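Local coordinates for mandelate racemase/muconate lactonizing enzyme (Polaromonas sp., PDB 2OG9), which probably catalyses racemisation of a hydroxy acid such as mandelate, as an isomerase of the enolase superfamily, at residues S148-N153 and P329-V334; R176-I181 and I348-G353; A282-P287 and G309-P314; L320-A325 and L356-P361; N169-I174 and R201-D206. All blocks are in the same frame, centred on the assembly; numbering follows the deposited sequence.

Contact 1. Residues S148-N153 and P329-V334; sequences SVRCYN and PREPWV
Strand 148-152 closes the barrel of this enolase-superfamily enzyme by lying parallel to strand 333-335, and Arg150 and Trp333 bury the largest areas. Val334 N donates to Arg150 O at 3.0 Å; the next rung, from Tyr152 N to Val334 O, is longer at 3.3 Å and more bent (143°). Ahead of these rungs Arg150 N does not reach Pro332 O directly; a water accepts from Arg150 N and donates to Pro332 O and Glu331 OE1. The carboxylate of Glu331 is also bridged to Arg146 and Arg354. The Arg150 chain turns at its third torsion (chi3 71°), which lays the guanidinium over the six-membered ring of Trp333, its CZ 3.3 Å from CZ2 and the planes 27° apart. Arg150 CB covers the same ring, a CH-pi contact 3.9 Å from the centroid, while Cys151 O meets the indole edge at CZ3. Shortening Arg150 to an alanine is likely to strip the guanidinium from the outer part of that indole face, leaving only CB over the ring. Across the strand pair, Val149 CG1 fits against Val334 CG2 at 3.7 Å. Pairing of the first strand with the last is how a TIM barrel closes, here in the (beta/alpha)7beta form of the enolase superfamily.

Contact 2. Residues R176-I181 and I348-G353; sequences RGIGGI and IEIRDG
Ile350 reaches from the hairpin strand 350-351 into the turn that follows helix 163-175, where Arg176, Gly177 and Ile178 receive it. Its CG1 stands between the backbone N and the carbonyl carbon (chi1 63°), and the rest of the chain is extended, which puts CD1 at the far end, toward the turn. That methyl group lies 3.6 Å from Arg176 O and 3.5 Å from Ile178 CD1. Ile178 starts off away from the hairpin, but its two successive bends (chi1 -64°, chi2 -66°) carry CD1 back to the meeting point. The Arg176 chain, folded at chi3, brings NE within 4.1 Å of the same Ile350 methyl. Beside this apolar spot the backbones pass without bulk: Gly177 has positive phi, and a side chain on it would crowd Arg351 CA. Gly179 CA and Gly353 CA approach to 3.5 Å, and a beta carbon on Gly179 would run into Gly353 O. A weak bond, doubtful in its detail, joins Gly353 N to Gly177 O. The glycine turn is a Schellman motif, here ending a barrel helix against the beta hairpin of 350-356.

Contact 3. Residues A282-P287 and G309-P314; sequences ADYLMP and GLMLAP
Both Tyr284 and Met311 hold CG anti to their carbonyl carbons (chi1 -77° and -58°) and, standing on the same face of the sheet, the two side chains run side by side and point the same way. Met311, modelled as selenomethionine, then bends at chi2 and chi3; its CG sits over a face of the tyrosine ring as a CH-pi contact 4.3 Å from the centroid, and its CB touches Tyr284 CD1 at 3.3 Å. A serine in place of Tyr284 would probably leave the Met311 chain without its ring platform and open a gap beside Trp237, whose ring meets that of the tyrosine. On the other face of the sheet, Leu285 and Leu312 share a trans first torsion, and Leu312 CD1 packs on Pro287 CD at 3.7 Å. Three parallel-strand bonds knit the backbones: Met311 N to Asp283 O at 3.1 Å, Leu285 N to Met311 O at 3.0 Å and Ala313 N to Leu285 O at 3.0 Å. Pro221 of the second subunit packs on Tyr284. Leu310 CD2 presses on Ala282 O at 3.2 Å, and this buried carbonyl has no polar partner. The chemistry thus implies cohesion from nearly straight backbone bonds between apolar faces, paid for by one stranded oxygen.

Contact 4. Residues L320-A325 and L356-P361; sequences LHVHLA and LVPTRP
The imidazole of His323 is met obliquely by Val357 CG1, 4.0 Å from ND1, and by Pro358 O, 3.8 Å from CE1. This flat group sits on helix 318-326, which in the (beta/alpha)7beta barrel joins the strands 311-312 and 333-335, and the partner is the loop after strand 354-356. Both ring nitrogens are occupied outside the pair of segments: ND1 faces Ala139 N and NE2 faces Leu363 O in hydrogen bonds. Because an amide N-H gives to ND1 and a carbonyl takes from NE2, the neutral form with its proton on NE2 is likely, and the ring is probably fixed in its rotation. Pro358 CB lies 3.9 Å from both His323 CE1 and His323 NE2. The preceding residue, Val322, presents its two methyl groups to different partners. Val322 CG2, anti to the backbone N, lies 3.8 Å from Val357 CA and comes against Val357 CG2. The other branch is rotated between the backbone N and the carbonyl carbon (chi1 60°), which sends it at the proline: Val322 CG1 stops 3.7 Å from Pro358 CD.

Contact 5. Residues N169-I174 and R201-D206; sequences NASASI and RKHLGD
Apolar packing dominates between helices 163-175 and 190-204, where Leu204 leans on Ala170, Ser171 and Ile174. With CG anti to the carbonyl carbon (chi1 -60°) and chi2 trans, the leucine fork reaches straight across the groove. Leu204 CD1 meets Ala170 CB at 3.9 Å. Leu204 CD2 rests on the helix backbone, 3.6 Å from Ser171 N, lies 3.9 Å from Ser171 CB and touches Ile174 CG1 at 4.4 Å. Beneath the pair, Ile181 of the intervening strand touches Ala170, Ile174 and Leu204 together, so the leucine is held between a helix and the sheet.

Polar groups meet more loosely. Ser171 OG stands at the edge of the His203 ring, near its plane, but 3.8 Å from NE2 is a mere approach; the hydroxyl is instead hydrogen-bonded to Val168 O in its own helix.

A backbone bond within 201-206 marks the end of its helix: Gly205 N donates to Arg201 O at 2.9 Å, after which the positive phi of Gly205 (105°) takes the chain out, where a beta carbon would collide with the carbonyl oxygen of Leu204. Neighbouring helices sharing an apolar seam over the strand between them are typical of the outer layer of a beta/alpha barrel.

In the fold
Contact 1 is the seam to which the other four are tied. Contact 3 continues the barrel wall beside it, Trp333 N lying 3.2 Å from Leu312 O, while Asn153 N reaches Gly180 O of contact 2 at 2.9 Å. Asn153 ND2 also meets Ser173 OG of contact 5 at 2.8 Å, and Pro332 CG packs on Ala325 O of contact 4 at 3.3 Å. Contact 5 leads into contact 2 through Ile178 N and Ser173 O at 2.9 Å. Contacts 2 and 4 share the hairpin through Glu349 O and Leu356 N. In this family the active site lies at the C-terminal ends of the barrel strands. Separately, a calcium ion lies about 4 Å from the Asp283 side chain, and Ala254 and Phe257 are at a calcium site, with no catalytic role implied.

Contact 1. Residues S148-N153 and P329-V334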
# COMPACT_ATOMS: atom_id res chain seq x y z
N SER A 148 -4.69 0.60 -41.77
CA SER A 148 -6.08 0.15 -41.68
C SER A 148 -6.29 -0.34 -40.25
O SER A 148 -5.35 -0.79 -39.61
CB SER A 148 -6.36 -0.97 -42.68
OG SER A 148 -5.66 -2.15 -42.35
N VAL A 149 -7.53 -0.26 -39.76
CA VAL A 149 -7.86 -0.65 -38.39
C VAL A 149 -8.97 -1.69 -38.30
O VAL A 149 -9.97 -1.61 -39.02
CB VAL A 149 -8.30 0.61 -37.59
CG1 VAL A 149 -8.66 0.23 -36.16
CG2 VAL A 149 -7.18 1.65 -37.60
N ARG A 150 -8.81 -2.67 -37.40
CA ARG A 150 -9.83 -3.70 -37.23
C ARG A 150 -11.16 -3.01 -36.94
O ARG A 150 -11.21 -2.06 -36.16
CB ARG A 150 -9.49 -4.64 -36.07
CG ARG A 150 -8.13 -5.33 -36.17
CD ARG A 150 -8.07 -6.55 -35.27
NE ARG A 150 -8.91 -7.65 -35.76
CZ ARG A 150 -8.93 -8.87 -35.24
NH1 ARG A 150 -8.16 -9.18 -34.20
NH2 ARG A 150 -9.71 -9.81 -35.77
N CYS A 151 -12.24 -3.46 -37.57
CA CYS A 151 -13.54 -2.85 -37.35
C CYS A 151 -14.60 -3.90 -37.05
O CYS A 151 -14.43 -5.09 -37.35
CB CYS A 151 -13.97 -2.02 -38.57
SG CYS A 151 -14.29 -2.98 -40.08
N TYR A 152 -15.70 -3.44 -36.47
CA TYR A 152 -16.82 -4.30 -36.12
C TYR A 152 -18.08 -3.45 -36.19
O TYR A 152 -18.00 -2.22 -36.23
CB TYR A 152 -16.64 -4.83 -34.70
CG TYR A 152 -16.66 -3.75 -33.63
CD1 TYR A 152 -17.82 -3.45 -32.93
CD2 TYR A 152 -15.51 -3.02 -33.33
CE1 TYR A 152 -17.85 -2.45 -31.95
CE2 TYR A 152 -15.52 -2.01 -32.35
CZ TYR A 152 -16.69 -1.74 -31.67
OH TYR A 152 -16.71 -0.74 -30.72
N ASN A 153 -19.23 -4.10 -36.21
CA ASN A 153 -20.50 -3.39 -36.25
C ASN A 153 -21.59 -4.20 -35.56
O ASN A 153 -21.38 -5.35 -35.18
CB ASN A 153 -20.88 -3.05 -37.71
CG ASN A 153 -21.55 -4.21 -38.44
OD1 ASN A 153 -21.45 -5.37 -38.05
ND2 ASN A 153 -22.23 -3.88 -39.54
N PRO A 329 -0.08 2.44 -30.49
CA PRO A 329 0.91 1.36 -30.63
C PRO A 329 0.36 -0.06 -30.79
O PRO A 329 0.85 -0.83 -31.61
CB PRO A 329 1.76 1.50 -29.36
CG PRO A 329 1.63 2.97 -29.02
CD PRO A 329 0.17 3.22 -29.27
N ARG A 330 -0.65 -0.40 -30.00
CA ARG A 330 -1.24 -1.74 -30.07
C ARG A 330 -2.51 -1.79 -30.91
O ARG A 330 -3.28 -0.84 -30.94
CB ARG A 330 -1.53 -2.26 -28.66
CG ARG A 330 -0.28 -2.65 -27.87
CD ARG A 330 -0.66 -3.17 -26.49
NE ARG A 330 -0.96 -2.10 -25.56
CZ ARG A 330 -0.04 -1.31 -25.02
NH1 ARG A 330 1.24 -1.48 -25.31
NH2 ARG A 330 -0.39 -0.35 -24.17
N GLU A 331 -2.73 -2.92 -31.58
CA GLU A 331 -3.89 -3.10 -32.45
C GLU A 331 -5.23 -2.76 -31.81
O GLU A 331 -5.73 -3.49 -30.95
CB GLU A 331 -3.95 -4.54 -32.98
CG GLU A 331 -2.95 -4.85 -34.09
CD GLU A 331 -3.26 -4.10 -35.38
OE1 GLU A 331 -4.41 -4.18 -35.85
OE2 GLU A 331 -2.34 -3.44 -35.93
N PRO A 332 -5.85 -1.64 -32.24
CA PRO A 332 -7.14 -1.23 -31.69
C PRO A 332 -8.32 -1.78 -32.50
O PRO A 332 -8.13 -2.49 -33.50
CB PRO A 332 -7.06 0.29 -31.76
CG PRO A 332 -6.35 0.49 -33.07
CD PRO A 332 -5.25 -0.56 -33.04
N TRP A 333 -9.52 -1.46 -32.04
CA TRP A 333 -10.76 -1.84 -32.72
C TRP A 333 -11.57 -0.55 -32.84
O TRP A 333 -11.60 0.25 -31.90
CB TRP A 333 -11.59 -2.84 -31.91
CG TRP A 333 -11.15 -4.28 -31.98
CD1 TRP A 333 -10.29 -4.92 -31.13
CD2 TRP A 333 -11.63 -5.28 -32.89
NE1 TRP A 333 -10.21 -6.26 -31.46
CE2 TRP A 333 -11.02 -6.50 -32.53
CE3 TRP A 333 -12.53 -5.26 -33.97
CZ2 TRP A 333 -11.28 -7.70 -33.22
CZ3 TRP A 333 -12.78 -6.45 -34.66
CH2 TRP A 333 -12.16 -7.65 -34.27
N VAL A 334 -12.23 -0.34 -33.97
CA VAL A 334 -13.07 0.83 -34.17
C VAL A 334 -14.41 0.35 -34.72
O VAL A 334 -14.45 -0.54 -35.58
CB VAL A 334 -12.44 1.83 -35.19
CG1 VAL A 334 -13.44 2.92 -35.51
CG2 VAL A 334 -11.18 2.43 -34.61
O HOH W 1 -6.44 -2.44 -35.67
O HOH W 2 -14.29 0.74 -30.69

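Contact 2. Residues R176-I181 and I348-G353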
# COMPACT_ATOMS: atom_id res chain seq x y z
N ARG A 176 -19.62 -7.99 -46.44
CA ARG A 176 -19.25 -6.68 -46.95
C ARG A 176 -17.88 -6.26 -46.42
O ARG A 176 -17.36 -5.20 -46.77
CB ARG A 176 -20.30 -5.63 -46.57
CG ARG A 176 -20.43 -5.39 -45.09
CD ARG A 176 -21.54 -4.41 -44.74
NE ARG A 176 -21.27 -3.06 -45.23
CZ ARG A 176 -21.91 -1.98 -44.80
NH1 ARG A 176 -22.86 -2.09 -43.87
NH2 ARG A 176 -21.61 -0.78 -45.29
N GLY A 177 -17.29 -7.08 -45.55
CA GLY A 177 -15.97 -6.76 -45.04
C GLY A 177 -15.81 -6.41 -43.56
O GLY A 177 -14.69 -6.16 -43.12
N ILE A 178 -16.91 -6.39 -42.81
CA ILE A 178 -16.83 -6.07 -41.38
C ILE A 178 -16.00 -7.14 -40.67
O ILE A 178 -16.09 -8.32 -41.00
CB ILE A 178 -18.23 -5.98 -40.74
CG1 ILE A 178 -19.01 -4.82 -41.36
CG2 ILE A 178 -18.12 -5.76 -39.24
CD1 ILE A 178 -18.43 -3.44 -41.05
N GLY A 179 -15.20 -6.72 -39.69
CA GLY A 179 -14.35 -7.67 -38.99
C GLY A 179 -14.86 -8.25 -37.68
O GLY A 179 -14.17 -9.05 -37.05
N GLY A 180 -16.06 -7.85 -37.27
CA GLY A 180 -16.62 -8.36 -36.03
C GLY A 180 -18.03 -7.87 -35.81
O GLY A 180 -18.48 -6.92 -36.45
N ILE A 181 -18.73 -8.52 -34.87
CA ILE A 181 -20.12 -8.18 -34.56
C ILE A 181 -20.33 -7.88 -33.07
O ILE A 181 -19.98 -8.70 -32.22
CB ILE A 181 -21.07 -9.35 -34.94
CG1 ILE A 181 -20.94 -9.68 -36.43
CG2 ILE A 181 -22.50 -9.01 -34.57
CD1 ILE A 181 -21.38 -8.57 -37.36
N ILE A 348 -15.89 6.29 -45.40
CA ILE A 348 -14.86 5.37 -44.92
C ILE A 348 -14.98 4.08 -45.73
O ILE A 348 -16.09 3.64 -46.04
CB ILE A 348 -15.07 5.03 -43.42
CG1 ILE A 348 -14.95 6.30 -42.57
CG2 ILE A 348 -14.07 3.98 -42.99
CD1 ILE A 348 -13.58 6.94 -42.59
N GLU A 349 -13.85 3.49 -46.07
CA GLU A 349 -13.86 2.25 -46.83
C GLU A 349 -13.47 1.09 -45.94
O GLU A 349 -12.56 1.21 -45.12
CB GLU A 349 -12.89 2.35 -48.00
CG GLU A 349 -13.16 1.36 -49.11
CD GLU A 349 -12.28 1.60 -50.33
OE1 GLU A 349 -12.08 2.78 -50.69
OE2 GLU A 349 -11.79 0.61 -50.91
N ILE A 350 -14.16 -0.04 -46.09
CA ILE A 350 -13.84 -1.21 -45.29
C ILE A 350 -13.57 -2.40 -46.21
O ILE A 350 -14.19 -2.54 -47.26
CB ILE A 350 -14.99 -1.60 -44.33
CG1 ILE A 350 -16.24 -1.98 -45.12
CG2 ILE A 350 -15.28 -0.45 -43.37
CD1 ILE A 350 -17.34 -2.59 -44.27
N ARG A 351 -12.63 -3.24 -45.80
CA ARG A 351 -12.31 -4.42 -46.57
C ARG A 351 -11.51 -5.41 -45.74
O ARG A 351 -10.66 -5.03 -44.93
CB ARG A 351 -11.54 -4.05 -47.84
CG ARG A 351 -10.18 -3.42 -47.62
CD ARG A 351 -9.63 -2.92 -48.95
NE ARG A 351 -8.26 -2.41 -48.84
CZ ARG A 351 -7.67 -1.67 -49.76
NH1 ARG A 351 -8.32 -1.34 -50.87
NH2 ARG A 351 -6.42 -1.25 -49.58
N ASP A 352 -11.81 -6.69 -45.94
CA ASP A 352 -11.13 -7.76 -45.24
C ASP A 352 -11.10 -7.59 -43.72
O ASP A 352 -10.09 -7.88 -43.08
CB ASP A 352 -9.71 -7.91 -45.78
CG ASP A 352 -9.70 -8.27 -47.26
OD1 ASP A 352 -10.48 -9.16 -47.65
OD2 ASP A 352 -8.91 -7.67 -48.02
N GLY A 353 -12.21 -7.13 -43.16
CA GLY A 353 -12.32 -6.96 -41.71
C GLY A 353 -11.69 -5.72 -41.10
O GLY A 353 -11.64 -5.60 -39.87

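Contact 3. Residues A282-P287 and G309-P314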
# COMPACT_ATOMS: atom_id res chain seq x y z
N ALA A 282 -10.30 -1.58 -16.90
CA ALA A 282 -10.60 -1.89 -18.29
C ALA A 282 -9.45 -2.49 -19.08
O ALA A 282 -8.33 -1.98 -19.06
CB ALA A 282 -11.11 -0.64 -18.99
N ASP A 283 -9.74 -3.57 -19.79
CA ASP A 283 -8.76 -4.24 -20.63
C ASP A 283 -8.72 -3.43 -21.93
O ASP A 283 -7.65 -3.20 -22.50
CB ASP A 283 -9.20 -5.67 -20.88
CG ASP A 283 -9.21 -6.50 -19.62
OD1 ASP A 283 -8.11 -6.78 -19.09
OD2 ASP A 283 -10.31 -6.84 -19.13
N TYR A 284 -9.90 -3.00 -22.38
CA TYR A 284 -10.06 -2.17 -23.57
C TYR A 284 -10.64 -0.83 -23.10
O TYR A 284 -11.78 -0.78 -22.64
CB TYR A 284 -11.05 -2.78 -24.56
CG TYR A 284 -10.52 -3.93 -25.39
CD1 TYR A 284 -9.78 -3.70 -26.55
CD2 TYR A 284 -10.77 -5.24 -25.02
CE1 TYR A 284 -9.29 -4.77 -27.32
CE2 TYR A 284 -10.29 -6.31 -25.76
CZ TYR A 284 -9.56 -6.07 -26.91
OH TYR A 284 -9.06 -7.15 -27.61
N LEU A 285 -9.86 0.24 -23.22
CA LEU A 285 -10.35 1.56 -22.83
C LEU A 285 -11.09 2.14 -24.04
O LEU A 285 -10.60 2.05 -25.17
CB LEU A 285 -9.19 2.47 -22.43
CG LEU A 285 -9.58 3.80 -21.78
CD1 LEU A 285 -10.21 3.53 -20.41
CD2 LEU A 285 -8.35 4.68 -21.65
N MSE A 286 -12.25 2.73 -23.80
CA MSE A 286 -13.04 3.27 -24.90
C MSE A 286 -13.30 4.77 -24.85
O MSE A 286 -14.44 5.21 -24.72
CB MSE A 286 -14.37 2.52 -24.99
CG MSE A 286 -14.18 1.02 -25.12
SE MSE A 286 -15.86 0.11 -25.43
CE MSE A 286 -16.11 0.51 -27.33
N PRO A 287 -12.23 5.57 -24.96
CA PRO A 287 -12.39 7.02 -24.92
C PRO A 287 -13.13 7.51 -26.16
O PRO A 287 -13.02 6.90 -27.23
CB PRO A 287 -10.95 7.52 -24.85
CG PRO A 287 -10.21 6.50 -25.66
CD PRO A 287 -10.83 5.20 -25.18
N GLY A 309 -0.32 -0.29 -20.45
CA GLY A 309 -0.36 -1.52 -21.22
C GLY A 309 -1.73 -1.98 -21.68
O GLY A 309 -1.94 -3.17 -21.95
N LEU A 310 -2.68 -1.05 -21.79
CA LEU A 310 -4.04 -1.39 -22.20
C LEU A 310 -4.27 -1.35 -23.71
O LEU A 310 -3.45 -0.82 -24.46
CB LEU A 310 -5.03 -0.43 -21.53
CG LEU A 310 -4.95 -0.25 -20.01
CD1 LEU A 310 -6.03 0.72 -19.56
CD2 LEU A 310 -5.14 -1.60 -19.33
N MSE A 311 -5.41 -1.91 -24.12
CA MSE A 311 -5.83 -1.95 -25.52
C MSE A 311 -6.78 -0.77 -25.71
O MSE A 311 -7.38 -0.28 -24.75
CB MSE A 311 -6.59 -3.24 -25.82
CG MSE A 311 -5.85 -4.54 -25.55
SE MSE A 311 -4.43 -4.85 -26.81
CE MSE A 311 -5.47 -5.40 -28.36
N LEU A 312 -6.93 -0.32 -26.96
CA LEU A 312 -7.79 0.81 -27.25
C LEU A 312 -8.93 0.47 -28.21
O LEU A 312 -8.73 -0.21 -29.22
CB LEU A 312 -6.95 1.94 -27.86
CG LEU A 312 -7.60 3.31 -27.91
CD1 LEU A 312 -7.66 3.89 -26.51
CD2 LEU A 312 -6.78 4.22 -28.82
N ALA A 313 -10.12 0.95 -27.88
CA ALA A 313 -11.30 0.75 -28.71
C ALA A 313 -12.14 2.03 -28.61
O ALA A 313 -13.16 2.06 -27.92
CB ALA A 313 -12.10 -0.46 -28.22
N PRO A 314 -11.72 3.11 -29.30
CA PRO A 314 -12.45 4.38 -29.28
C PRO A 314 -13.91 4.19 -29.63
O PRO A 314 -14.25 3.34 -30.46
CB PRO A 314 -11.71 5.23 -30.31
CG PRO A 314 -10.32 4.67 -30.30
CD PRO A 314 -10.56 3.18 -30.21

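Contact 4. Residues L320-A325 and L356-P361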
# COMPACT_ATOMS: atom_id res chain seq x y z
N LEU A 320 -13.38 10.34 -37.11
CA LEU A 320 -12.29 10.93 -36.35
C LEU A 320 -11.42 9.84 -35.70
O LEU A 320 -10.20 9.88 -35.79
CB LEU A 320 -12.85 11.85 -35.26
CG LEU A 320 -11.89 12.34 -34.17
CD1 LEU A 320 -10.74 13.12 -34.78
CD2 LEU A 320 -12.66 13.21 -33.18
N HIS A 321 -12.06 8.86 -35.07
CA HIS A 321 -11.32 7.82 -34.38
C HIS A 321 -10.47 6.89 -35.23
O HIS A 321 -9.51 6.31 -34.73
CB HIS A 321 -12.27 7.00 -33.50
CG HIS A 321 -12.85 7.80 -32.37
ND1 HIS A 321 -12.07 8.55 -31.51
CD2 HIS A 321 -14.12 7.97 -31.96
CE1 HIS A 321 -12.84 9.14 -30.63
NE2 HIS A 321 -14.09 8.81 -30.88
N VAL A 322 -10.79 6.75 -36.52
CA VAL A 322 -9.98 5.89 -37.36
C VAL A 322 -8.56 6.47 -37.41
O VAL A 322 -7.57 5.72 -37.46
CB VAL A 322 -10.56 5.78 -38.81
CG1 VAL A 322 -10.62 7.14 -39.48
CG2 VAL A 322 -9.70 4.83 -39.62
N HIS A 323 -8.44 7.79 -37.39
CA HIS A 323 -7.13 8.44 -37.41
C HIS A 323 -6.42 8.26 -36.08
O HIS A 323 -5.22 7.96 -36.03
CB HIS A 323 -7.29 9.93 -37.70
CG HIS A 323 -7.70 10.24 -39.11
ND1 HIS A 323 -6.82 10.15 -40.17
CD2 HIS A 323 -8.89 10.60 -39.63
CE1 HIS A 323 -7.46 10.44 -41.29
NE2 HIS A 323 -8.72 10.72 -40.99
N LEU A 324 -7.15 8.48 -34.99
CA LEU A 324 -6.58 8.35 -33.66
C LEU A 324 -6.18 6.90 -33.37
O LEU A 324 -5.11 6.65 -32.80
CB LEU A 324 -7.57 8.87 -32.61
CG LEU A 324 -7.90 10.36 -32.78
CD1 LEU A 324 -9.02 10.79 -31.83
CD2 LEU A 324 -6.65 11.19 -32.52
N ALA A 325 -7.02 5.95 -33.77
CA ALA A 325 -6.72 4.54 -33.56
C ALA A 325 -5.48 4.12 -34.34
O ALA A 325 -4.69 3.29 -33.88
CB ALA A 325 -7.91 3.68 -33.98
N LEU A 356 -10.16 1.28 -43.78
CA LEU A 356 -8.97 1.97 -44.25
C LEU A 356 -8.85 3.35 -43.64
O LEU A 356 -9.84 4.08 -43.51
CB LEU A 356 -8.99 2.10 -45.78
CG LEU A 356 -9.10 0.83 -46.62
CD1 LEU A 356 -9.04 1.19 -48.11
CD2 LEU A 356 -7.99 -0.14 -46.26
N VAL A 357 -7.64 3.71 -43.26
CA VAL A 357 -7.40 5.03 -42.70
C VAL A 357 -7.37 5.97 -43.90
O VAL A 357 -6.63 5.74 -44.84
CB VAL A 357 -6.05 5.09 -41.97
CG1 VAL A 357 -5.78 6.50 -41.49
CG2 VAL A 357 -6.06 4.12 -40.79
N PRO A 358 -8.21 7.02 -43.89
CA PRO A 358 -8.24 7.98 -45.01
C PRO A 358 -6.85 8.54 -45.28
O PRO A 358 -6.05 8.71 -44.35
CB PRO A 358 -9.22 9.04 -44.52
CG PRO A 358 -10.17 8.25 -43.70
CD PRO A 358 -9.27 7.32 -42.91
N THR A 359 -6.55 8.84 -46.54
CA THR A 359 -5.24 9.37 -46.90
C THR A 359 -5.26 10.86 -47.24
O THR A 359 -4.20 11.47 -47.40
CB THR A 359 -4.62 8.60 -48.10
OG1 THR A 359 -5.51 8.65 -49.22
CG2 THR A 359 -4.36 7.15 -47.71
N ARG A 360 -6.45 11.45 -47.34
CA ARG A 360 -6.55 12.88 -47.64
C ARG A 360 -6.08 13.72 -46.45
O ARG A 360 -6.02 13.24 -45.32
CB ARG A 360 -8.00 13.23 -48.02
CG ARG A 360 -9.03 12.21 -47.57
CD ARG A 360 -10.38 12.42 -48.27
NE ARG A 360 -11.22 11.22 -48.19
CZ ARG A 360 -11.79 10.77 -47.08
NH1 ARG A 360 -11.63 11.41 -45.94
NH2 ARG A 360 -12.52 9.66 -47.11
N PRO A 361 -5.72 15.00 -46.69
CA PRO A 361 -5.25 15.91 -45.64
C PRO A 361 -6.23 16.13 -44.48
O PRO A 361 -7.44 16.23 -44.68
CB PRO A 361 -4.99 17.21 -46.41
CG PRO A 361 -4.55 16.70 -47.76
CD PRO A 361 -5.55 15.60 -48.03

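Contact 5. Residues N169-I174 and R201-D206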
# COMPACT_ATOMS: atom_id res chain seq x y z
N ASN A 169 -28.48 -10.14 -41.03
CA ASN A 169 -27.89 -8.80 -41.11
C ASN A 169 -26.40 -8.89 -40.79
O ASN A 169 -25.56 -8.30 -41.48
CB ASN A 169 -28.57 -7.86 -40.11
CG ASN A 169 -29.91 -7.35 -40.59
OD1 ASN A 169 -30.66 -8.06 -41.26
ND2 ASN A 169 -30.24 -6.11 -40.23
N ALA A 170 -26.07 -9.64 -39.74
CA ALA A 170 -24.69 -9.83 -39.33
C ALA A 170 -23.91 -10.52 -40.44
O ALA A 170 -22.85 -10.06 -40.85
CB ALA A 170 -24.63 -10.65 -38.05
N SER A 171 -24.45 -11.64 -40.93
CA SER A 171 -23.80 -12.38 -42.00
C SER A 171 -23.57 -11.47 -43.20
O SER A 171 -22.59 -11.62 -43.93
CB SER A 171 -24.66 -13.59 -42.39
OG SER A 171 -26.00 -13.21 -42.64
N ALA A 172 -24.48 -10.52 -43.40
CA ALA A 172 -24.37 -9.57 -44.51
C ALA A 172 -23.20 -8.62 -44.26
O ALA A 172 -22.42 -8.32 -45.16
CB ALA A 172 -25.66 -8.78 -44.65
N SER A 173 -23.09 -8.14 -43.02
CA SER A 173 -22.01 -7.22 -42.66
C SER A 173 -20.67 -7.90 -42.84
O SER A 173 -19.69 -7.27 -43.22
CB SER A 173 -22.18 -6.76 -41.21
OG SER A 173 -23.34 -5.97 -41.06
N ILE A 174 -20.62 -9.20 -42.57
CA ILE A 174 -19.39 -9.95 -42.71
C ILE A 174 -18.99 -10.07 -44.18
O ILE A 174 -17.81 -9.95 -44.53
CB ILE A 174 -19.52 -11.36 -42.10
CG1 ILE A 174 -19.80 -11.24 -40.60
CG2 ILE A 174 -18.24 -12.15 -42.33
CD1 ILE A 174 -18.73 -10.51 -39.82
N ARG A 201 -23.63 -16.88 -32.63
CA ARG A 201 -22.38 -17.63 -32.72
C ARG A 201 -22.50 -18.86 -33.61
O ARG A 201 -21.61 -19.14 -34.41
CB ARG A 201 -21.90 -18.03 -31.32
CG ARG A 201 -20.80 -19.10 -31.31
CD ARG A 201 -19.60 -18.70 -32.16
NE ARG A 201 -18.89 -17.53 -31.64
CZ ARG A 201 -18.18 -17.51 -30.52
NH1 ARG A 201 -18.07 -18.61 -29.79
NH2 ARG A 201 -17.56 -16.40 -30.14
N LYS A 202 -23.60 -19.60 -33.48
CA LYS A 202 -23.78 -20.80 -34.29
C LYS A 202 -23.96 -20.45 -35.76
O LYS A 202 -23.52 -21.20 -36.64
CB LYS A 202 -24.99 -21.60 -33.80
CG LYS A 202 -25.17 -22.92 -34.56
CD LYS A 202 -26.37 -23.72 -34.08
CE LYS A 202 -26.51 -25.01 -34.89
NZ LYS A 202 -27.70 -25.82 -34.48
N HIS A 203 -24.60 -19.32 -36.03
CA HIS A 203 -24.85 -18.88 -37.40
C HIS A 203 -23.58 -18.40 -38.12
O HIS A 203 -23.27 -18.88 -39.21
CB HIS A 203 -25.88 -17.76 -37.41
CG HIS A 203 -26.30 -17.34 -38.78
ND1 HIS A 203 -26.82 -18.22 -39.70
CD2 HIS A 203 -26.30 -16.13 -39.38
CE1 HIS A 203 -27.12 -17.57 -40.82
NE2 HIS A 203 -26.81 -16.30 -40.65
N LEU A 204 -22.87 -17.46 -37.51
CA LEU A 204 -21.66 -16.91 -38.11
C LEU A 204 -20.45 -17.83 -38.04
O LEU A 204 -19.62 -17.84 -38.94
CB LEU A 204 -21.31 -15.57 -37.46
CG LEU A 204 -22.39 -14.49 -37.57
CD1 LEU A 204 -21.92 -13.23 -36.87
CD2 LEU A 204 -22.69 -14.21 -39.04
N GLY A 205 -20.36 -18.60 -36.96
CA GLY A 205 -19.23 -19.51 -36.81
C GLY A 205 -18.23 -19.00 -35.79
O GLY A 205 -18.24 -17.83 -35.43
N ASP A 206 -17.36 -19.90 -35.33
CA ASP A 206 -16.35 -19.56 -34.33
C ASP A 206 -15.24 -18.66 -34.85
O ASP A 206 -14.44 -18.14 -34.07
CB ASP A 206 -15.73 -20.85 -33.78
CG ASP A 206 -16.74 -21.70 -33.02
OD1 ASP A 206 -17.84 -21.94 -33.56
OD2 ASP A 206 -16.43 -22.13 -31.89